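Local structure of TrwG protein (4NHF) at residues N55-D60 with T168-D173; T123-Q126 with A132-G135. The protein is a VirB8-family component of a type IV secretion system, probably serving as an inner-membrane scaffold, this part being its soluble, presumably periplasmic, domain. One frame throughout, in Å; residues are numbered along the deposited sequence. Where two conformers were deposited one is given.

Contact 1. Residues N55-D60 with T168-D173; sequences NRENYD and TSYRSD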
ATOM      1  N   ASN A  55      -1.381   0.017  -7.480  1.00 13.79           N
ATOM      2  CA  ASN A  55       0.073  -0.038  -7.669  1.00 14.48           C
ATOM      3  C   ASN A  55       0.508  -0.021  -9.137  1.00 14.76           C
ATOM      4  O   ASN A  55       1.498   0.617  -9.496  1.00 14.59           O
ATOM      5  CB  ASN A  55       0.671  -1.237  -6.974  1.00 14.41           C
ATOM      6  CG  ASN A  55       0.860  -0.978  -5.496  1.00 15.19           C
ATOM      7  OD1 ASN A  55       1.878  -0.395  -5.076  1.00 15.90           O
ATOM      8  ND2 ASN A  55      -0.112  -1.402  -4.695  1.00 15.22           N
ATOM      9  N   ARG A  56      -0.198  -0.778  -9.967  1.00 14.31           N
ATOM     10  CA  ARG A  56       0.242  -0.859 -11.336  1.00 14.57           C
ATOM     11  C   ARG A  56       0.027   0.455 -12.134  1.00 14.87           C
ATOM     12  O   ARG A  56       0.819   0.756 -13.005  1.00 14.70           O
ATOM     13  CB  ARG A  56      -0.412  -2.050 -12.019  1.00 14.43           C
ATOM     14  CG  ARG A  56      -0.125  -2.143 -13.500  1.00 15.10           C
ATOM     15  CD  ARG A  56      -0.549  -3.495 -14.047  1.00 15.32           C
ATOM     16  NE  ARG A  56      -0.286  -3.554 -15.490  1.00 16.11           N
ATOM     17  CZ  ARG A  56      -0.119  -4.638 -16.241  1.00 16.35           C
ATOM     18  NH1 ARG A  56      -0.121  -5.867 -15.744  1.00 16.28           N
ATOM     19  NH2 ARG A  56       0.106  -4.474 -17.541  1.00 16.84           N
ATOM     20  N   GLU A  57      -1.051   1.179 -11.865  1.00 14.72           N
ATOM     21  CA  GLU A  57      -1.438   2.290 -12.716  1.00 15.71           C
ATOM     22  C   GLU A  57      -0.925   3.608 -12.190  1.00 15.73           C
ATOM     23  O   GLU A  57      -0.901   4.572 -12.910  1.00 16.48           O
ATOM     24  CB  GLU A  57      -2.974   2.320 -12.899  1.00 16.08           C
ATOM     25  CG  GLU A  57      -3.543   1.088 -13.621  1.00 15.87           C
ATOM     26  CD  GLU A  57      -3.114   0.942 -15.069  1.00 16.89           C
ATOM     27  OE1 GLU A  57      -2.663   1.902 -15.699  1.00 17.15           O
ATOM     28  OE2 GLU A  57      -3.227  -0.171 -15.589  1.00 18.01           O
ATOM     29  N   ASN A  58      -0.481   3.638 -10.930  1.00 15.57           N
ATOM     30  CA  ASN A  58       0.106   4.850 -10.301  1.00 15.90           C
ATOM     31  C   ASN A  58       1.473   5.162 -10.923  1.00 16.53           C
ATOM     32  O   ASN A  58       2.184   4.239 -11.287  1.00 16.35           O
ATOM     33  CB  ASN A  58       0.305   4.584  -8.798  1.00 15.96           C
ATOM     34  CG  ASN A  58       0.678   5.848  -8.007  1.00 16.59           C
ATOM     35  OD1 ASN A  58       0.007   6.880  -8.098  1.00 17.43           O
ATOM     36  ND2 ASN A  58       1.728   5.765  -7.254  1.00 16.51           N
ATOM     37  N   TYR A  59       1.864   6.443 -11.040  1.00 17.08           N
ATOM     38  CA  TYR A  59       3.273   6.761 -11.289  1.00 17.92           C
ATOM     39  C   TYR A  59       3.654   7.861 -10.328  1.00 18.24           C
ATOM     40  O   TYR A  59       2.986   8.895 -10.325  1.00 18.11           O
ATOM     41  CB  TYR A  59       3.567   7.248 -12.732  1.00 18.79           C
ATOM     42  CG  TYR A  59       5.018   7.521 -12.859  1.00 19.64           C
ATOM     43  CD1 TYR A  59       5.923   6.482 -13.007  1.00 19.68           C
ATOM     44  CD2 TYR A  59       5.507   8.788 -12.696  1.00 20.73           C
ATOM     45  CE1 TYR A  59       7.267   6.722 -13.019  1.00 20.84           C
ATOM     46  CE2 TYR A  59       6.842   9.042 -12.731  1.00 21.76           C
ATOM     47  CZ  TYR A  59       7.734   8.012 -12.918  1.00 21.66           C
ATOM     48  OH  TYR A  59       9.092   8.318 -12.980  1.00 22.65           O
ATOM     49  N   ASP A  60       4.669   7.609  -9.488  1.00 18.74           N
ATOM     50  CA  ASP A  60       5.190   8.596  -8.543  1.00 20.35           C
ATOM     51  C   ASP A  60       6.656   8.256  -8.444  1.00 21.03           C
ATOM     52  O   ASP A  60       6.996   7.164  -8.010  1.00 19.65           O
ATOM     53  CB  ASP A  60       4.491   8.468  -7.175  1.00 20.85           C
ATOM     54  CG  ASP A  60       4.892   9.588  -6.167  1.00 22.86           C
ATOM     55  OD1 ASP A  60       6.002  10.184  -6.305  1.00 22.60           O
ATOM     56  OD2 ASP A  60       4.102   9.806  -5.177  1.00 23.97           O
ATOM     57  N   THR A 168      -3.445 -13.275 -13.390  1.00 17.34           N
ATOM     58  CA  THR A 168      -3.059 -14.144 -14.509  1.00 18.72           C
ATOM     59  C   THR A 168      -3.290 -13.558 -15.883  1.00 19.26           C
ATOM     60  O   THR A 168      -2.775 -14.083 -16.862  1.00 19.77           O
ATOM     61  CB  THR A 168      -3.814 -15.478 -14.398  1.00 19.48           C
ATOM     62  OG1 THR A 168      -5.221 -15.191 -14.277  1.00 19.30           O
ATOM     63  CG2 THR A 168      -3.332 -16.165 -13.140  1.00 19.36           C
ATOM     64  N   SER A 169      -4.147 -12.542 -15.951  1.00 19.30           N
ATOM     65  CA  SER A 169      -4.268 -11.695 -17.163  1.00 20.32           C
ATOM     66  C   SER A 169      -4.690 -10.292 -16.776  1.00 18.85           C
ATOM     67  O   SER A 169      -5.388 -10.061 -15.756  1.00 19.18           O
ATOM     68  CB  SER A 169      -5.230 -12.319 -18.202  1.00 21.98           C
ATOM     69  OG  SER A 169      -6.519 -12.367 -17.674  1.00 23.00           O
ATOM     70  N   TYR A 170      -4.227  -9.342 -17.531  1.00 18.43           N
ATOM     71  CA  TYR A 170      -4.510  -7.961 -17.238  1.00 17.13           C
ATOM     72  C   TYR A 170      -4.348  -7.141 -18.479  1.00 17.64           C
ATOM     73  O   TYR A 170      -3.313  -7.227 -19.147  1.00 18.27           O
ATOM     74  CB  TYR A 170      -3.605  -7.439 -16.120  1.00 16.05           C
ATOM     75  CG  TYR A 170      -3.892  -6.003 -15.698  1.00 15.24           C
ATOM     76  CD1 TYR A 170      -3.430  -4.910 -16.461  1.00 15.28           C
ATOM     77  CD2 TYR A 170      -4.645  -5.736 -14.571  1.00 14.69           C
ATOM     78  CE1 TYR A 170      -3.652  -3.589 -16.032  1.00 14.97           C
ATOM     79  CE2 TYR A 170      -4.895  -4.453 -14.153  1.00 14.46           C
ATOM     80  CZ  TYR A 170      -4.425  -3.372 -14.892  1.00 14.51           C
ATOM     81  OH  TYR A 170      -4.703  -2.128 -14.422  1.00 14.44           O
ATOM     82  N   ARG A 171      -5.392  -6.389 -18.805  1.00 18.06           N
ATOM     83  CA  ARG A 171      -5.296  -5.332 -19.810  0.60 18.88           C
ATOM     84  C   ARG A 171      -6.182  -4.178 -19.397  1.00 18.59           C
ATOM     85  O   ARG A 171      -7.261  -4.355 -18.817  1.00 18.47           O
ATOM     86  CB  ARG A 171      -5.639  -5.800 -21.241  0.60 20.25           C
ATOM     87  CG  ARG A 171      -7.016  -6.405 -21.377  0.60 20.96           C
ATOM     88  CD  ARG A 171      -7.279  -6.911 -22.777  0.60 22.29           C
ATOM     89  NE  ARG A 171      -7.417  -5.826 -23.736  0.60 22.86           N
ATOM     90  CZ  ARG A 171      -7.503  -5.987 -25.054  0.60 24.56           C
ATOM     91  NH1 ARG A 171      -7.513  -7.207 -25.599  0.60 25.66           N
ATOM     92  NH2 ARG A 171      -7.618  -4.922 -25.845  0.60 25.12           N
ATOM     93  N   SER A 172      -5.688  -2.981 -19.659  0.50 18.37           N
ATOM     94  CA  SER A 172      -6.388  -1.749 -19.369  0.50 18.46           C
ATOM     95  C   SER A 172      -6.663  -1.055 -20.704  0.50 19.44           C
ATOM     96  O   SER A 172      -5.772  -0.923 -21.522  0.50 19.37           O
ATOM     97  CB  SER A 172      -5.530  -0.865 -18.464  0.50 17.97           C
ATOM     98  OG  SER A 172      -5.920   0.489 -18.537  0.50 18.07           O
ATOM     99  N   ASP A 173      -7.906  -0.639 -20.909  1.00 20.12           N
ATOM    100  CA  ASP A 173      -8.395  -0.136 -22.196  1.00 21.57           C
ATOM    101  C   ASP A 173      -9.231   1.111 -21.902  1.00 22.00           C
ATOM    102  O   ASP A 173      -9.869   1.161 -20.840  1.00 20.33           O
ATOM    103  CB  ASP A 173      -9.316  -1.170 -22.845  1.00 23.07           C
ATOM    104  CG  ASP A 173      -8.600  -2.430 -23.188  1.00 23.71           C
ATOM    105  OD1 ASP A 173      -7.847  -2.386 -24.149  1.00 24.64           O
ATOM    106  OD2 ASP A 173      -8.785  -3.469 -22.492  1.00 24.24           O
TER
HETATM  107  O   HOH W   1      -0.643  -7.256 -18.225  1.00 15.57           O
HETATM  108  O   HOH W   2      -3.851   2.310 -17.935  1.00 20.90           O

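Contact 2. Residues T123-Q126 with A132-G135; sequences TTQQ and ATTG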
ATOM      1  N   THR A 123     -10.082   5.889 -13.171  1.00 19.62           N
ATOM      2  CA  THR A 123      -9.495   7.032 -13.936  1.00 21.36           C
ATOM      3  C   THR A 123      -8.059   7.282 -13.549  1.00 20.79           C
ATOM      4  O   THR A 123      -7.630   7.025 -12.391  1.00 20.49           O
ATOM      5  CB  THR A 123     -10.168   8.384 -13.654  1.00 22.90           C
ATOM      6  OG1 THR A 123     -10.076   8.626 -12.253  1.00 25.25           O
ATOM      7  CG2 THR A 123     -11.552   8.375 -14.038  1.00 23.67           C
ATOM      8  N   THR A 124      -7.314   7.797 -14.513  1.00 21.34           N
ATOM      9  CA  THR A 124      -5.988   8.281 -14.269  1.00 21.60           C
ATOM     10  C   THR A 124      -5.878   9.747 -14.694  1.00 23.13           C
ATOM     11  O   THR A 124      -6.603  10.206 -15.588  1.00 23.11           O
ATOM     12  CB  THR A 124      -4.913   7.461 -14.999  1.00 21.46           C
ATOM     13  OG1 THR A 124      -5.127   7.490 -16.397  1.00 22.47           O
ATOM     14  CG2 THR A 124      -4.915   6.059 -14.531  1.00 20.79           C
ATOM     15  N   GLN A 125      -4.995  10.477 -14.024  1.00 23.15           N
ATOM     16  CA  GLN A 125      -4.785  11.878 -14.329  1.00 24.80           C
ATOM     17  C   GLN A 125      -3.332  12.161 -14.231  1.00 24.89           C
ATOM     18  O   GLN A 125      -2.737  11.919 -13.171  1.00 24.23           O
ATOM     19  CB  GLN A 125      -5.501  12.723 -13.312  1.00 26.01           C
ATOM     20  CG  GLN A 125      -5.197  14.214 -13.399  1.00 27.54           C
ATOM     21  CD  GLN A 125      -5.800  14.818 -14.624  1.00 28.97           C
ATOM     22  OE1 GLN A 125      -7.011  14.989 -14.680  1.00 30.52           O
ATOM     23  NE2 GLN A 125      -4.978  15.138 -15.628  1.00 29.35           N
ATOM     24  N   GLN A 126      -2.759  12.710 -15.298  1.00 25.67           N
ATOM     25  CA  GLN A 126      -1.344  13.064 -15.291  1.00 26.06           C
ATOM     26  C   GLN A 126      -1.208  14.458 -14.702  1.00 26.51           C
ATOM     27  O   GLN A 126      -2.030  15.345 -14.993  1.00 27.06           O
ATOM     28  CB  GLN A 126      -0.717  13.026 -16.694  1.00 27.33           C
ATOM     29  CG  GLN A 126       0.803  13.192 -16.642  1.00 28.82           C
ATOM     30  CD  GLN A 126       1.540  12.593 -17.837  1.00 31.00           C
ATOM     31  OE1 GLN A 126       1.308  11.458 -18.188  1.00 34.03           O
ATOM     32  NE2 GLN A 126       2.463  13.354 -18.442  1.00 33.82           N
ATOM     33  N   ALA A 132       0.012  20.521 -11.259  1.00 35.63           N
ATOM     34  CA  ALA A 132      -1.061  20.958 -12.139  1.00 36.19           C
ATOM     35  C   ALA A 132      -1.423  19.847 -13.120  1.00 35.78           C
ATOM     36  O   ALA A 132      -0.540  19.092 -13.544  1.00 33.85           O
ATOM     37  CB  ALA A 132      -0.621  22.202 -12.926  1.00 37.86           C
ATOM     38  N   THR A 133      -2.698  19.776 -13.515  1.00 36.33           N
ATOM     39  CA  THR A 133      -3.169  18.701 -14.389  1.00 35.91           C
ATOM     40  C   THR A 133      -2.642  18.987 -15.774  1.00 37.78           C
ATOM     41  O   THR A 133      -2.601  20.136 -16.186  1.00 38.33           O
ATOM     42  CB  THR A 133      -4.717  18.572 -14.418  1.00 36.01           C
ATOM     43  OG1 THR A 133      -5.304  19.743 -14.970  1.00 38.03           O
ATOM     44  CG2 THR A 133      -5.283  18.364 -13.023  1.00 35.80           C
ATOM     45  N   THR A 134      -2.192  17.954 -16.473  1.00 38.53           N
ATOM     46  CA  THR A 134      -1.806  18.074 -17.878  1.00 41.10           C
ATOM     47  C   THR A 134      -2.652  17.055 -18.568  1.00 42.62           C
ATOM     48  O   THR A 134      -2.456  15.837 -18.343  1.00 46.02           O
ATOM     49  CB  THR A 134      -0.354  17.644 -18.151  1.00 41.41           C
ATOM     50  OG1 THR A 134      -0.214  16.244 -17.884  1.00 39.15           O
ATOM     51  CG2 THR A 134       0.573  18.353 -17.275  1.00 42.21           C
ATOM     52  N   GLY A 135      -3.613  17.501 -19.361  1.00 41.73           N
ATOM     53  CA  GLY A 135      -4.462  16.569 -20.087  1.00 41.20           C
ATOM     54  C   GLY A 135      -5.729  16.173 -19.348  1.00 39.89           C
ATOM     55  O   GLY A 135      -5.866  16.348 -18.129  1.00 37.12           O
TER
HETATM   56  O   HOH W   3      -8.381  16.712 -16.123  1.00 45.97           O

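Contact 1. Residues N55-D60 with T168-D173
R56 reaches Y170 with its chain extended from CG to NE, CG lying opposite the backbone N (chi1 174°). The first torsion of Y170 is likewise trans and carries its ring off strand 165-174 toward R56 and E57 of helix 42-57. The arginine and the tyrosine run antiparallel. The guanidinium lies above the ring plane but beyond the rim on the CD1 side, with the two planes 24° apart. Y170 CD1 sits above the centre of the guanidinium, 3.3 Å from R56 CZ. Further back along the arginine, R56 CD makes a CH-pi contact over the ring face, 4.0 Å from the Y170 centroid.

E57 meets Y170 at the ring edge. Its chain bends at chi2 (-66°) and brings the carboxylate nearly into the ring plane. Y170 OH donates to E57 OE2 at 2.7 Å, and the carboxylate oxygen uses its anti lone pair. S172 CB packs against the same oxygen at 3.7 Å.

Two waters extend the link. Water 1 donates to Y170 O and accepts from R56 NH1 at 2.9 Å. Water 2 donates to E57 OE1 at 2.6 Å. In one of its two conformers, S172 OG also bonds water 2 and Q140 NE2 on the next strand. R56 NH1 has a second partner in Y52 OH, one helical turn back, and Y52 also meets the Y170 ring edge-to-face.

The contact thus packs helix 42-57 of this NTF2-like domain onto its antiparallel sheet. The CH-pi contact over the ring face and the bond at the hydroxyl together limit the rotation of Y170. Each carboxylate oxygen of E57 accepts a hydrogen bond, and the nearby guanidinium probably helps to keep that carboxylate ionised.

Contact 2. Residues T123-Q126 with A132-G135
Q125 NE2 gives a nearly straight hydrogen bond to G135 O, at 2.9 Å with an angle of 174° at the hydrogen. The acceptor lies in the amide plane of Q125, but the donor stands above the carbonyl plane of G135. The same nitrogen also donates to Q126 O, at 3.0 Å. T134 N is the second donor to Q126 O, at 3.0 Å. These two donors approach that carbonyl from opposite faces of its plane. One amide nitrogen therefore ties the strand end to the returning loop, and its two bonds fix the turn of the amide. Water 3 donates to Q125 OE1 at 2.6 Å and also to G135 O.

A bend at chi2 (70°) brings the Q125 amide alongside T133, where Q125 NE2 lies 3.7 Å from T133 CB and Q125 CD rests near T133 CG2. T133 CA adds a weak C-H...O contact to Q126 O. On the neighbouring residue pair, T134 OG1 packs against the aliphatic part of Q126, 3.4 Å from its CG.

The contact ties down the connecting loop of the beta hairpin formed by strands 117-127 and 138-148, at the protein surface. D128, within that loop, accepts from A132 N and touches T134. Back along strand 117-127, Q125 pairs through its backbone with T104 of strand 102-112, and T124 with Q138 of strand 138-148.

In the fold
Both contacts reach the same antiparallel sheet, and in sequence the segments of contact 2 fall between the two segments of contact 1. Their centres are about 16 Å apart, and they do not touch. Contact 1 is partly buried near the middle of the domain and joins a helix to an outermost strand of the sheet within this chain. Contact 2 lies at the surface, its centre about 17 Å from the centre of the chain, and stays within one strand-to-strand connection. Strand 117-127 links the two places, since its F122 touches E57 and S172. Aromatic and charged side chains dominate contact 1. Contact 2 relies on backbone carbonyls, one amide side chain and threonines.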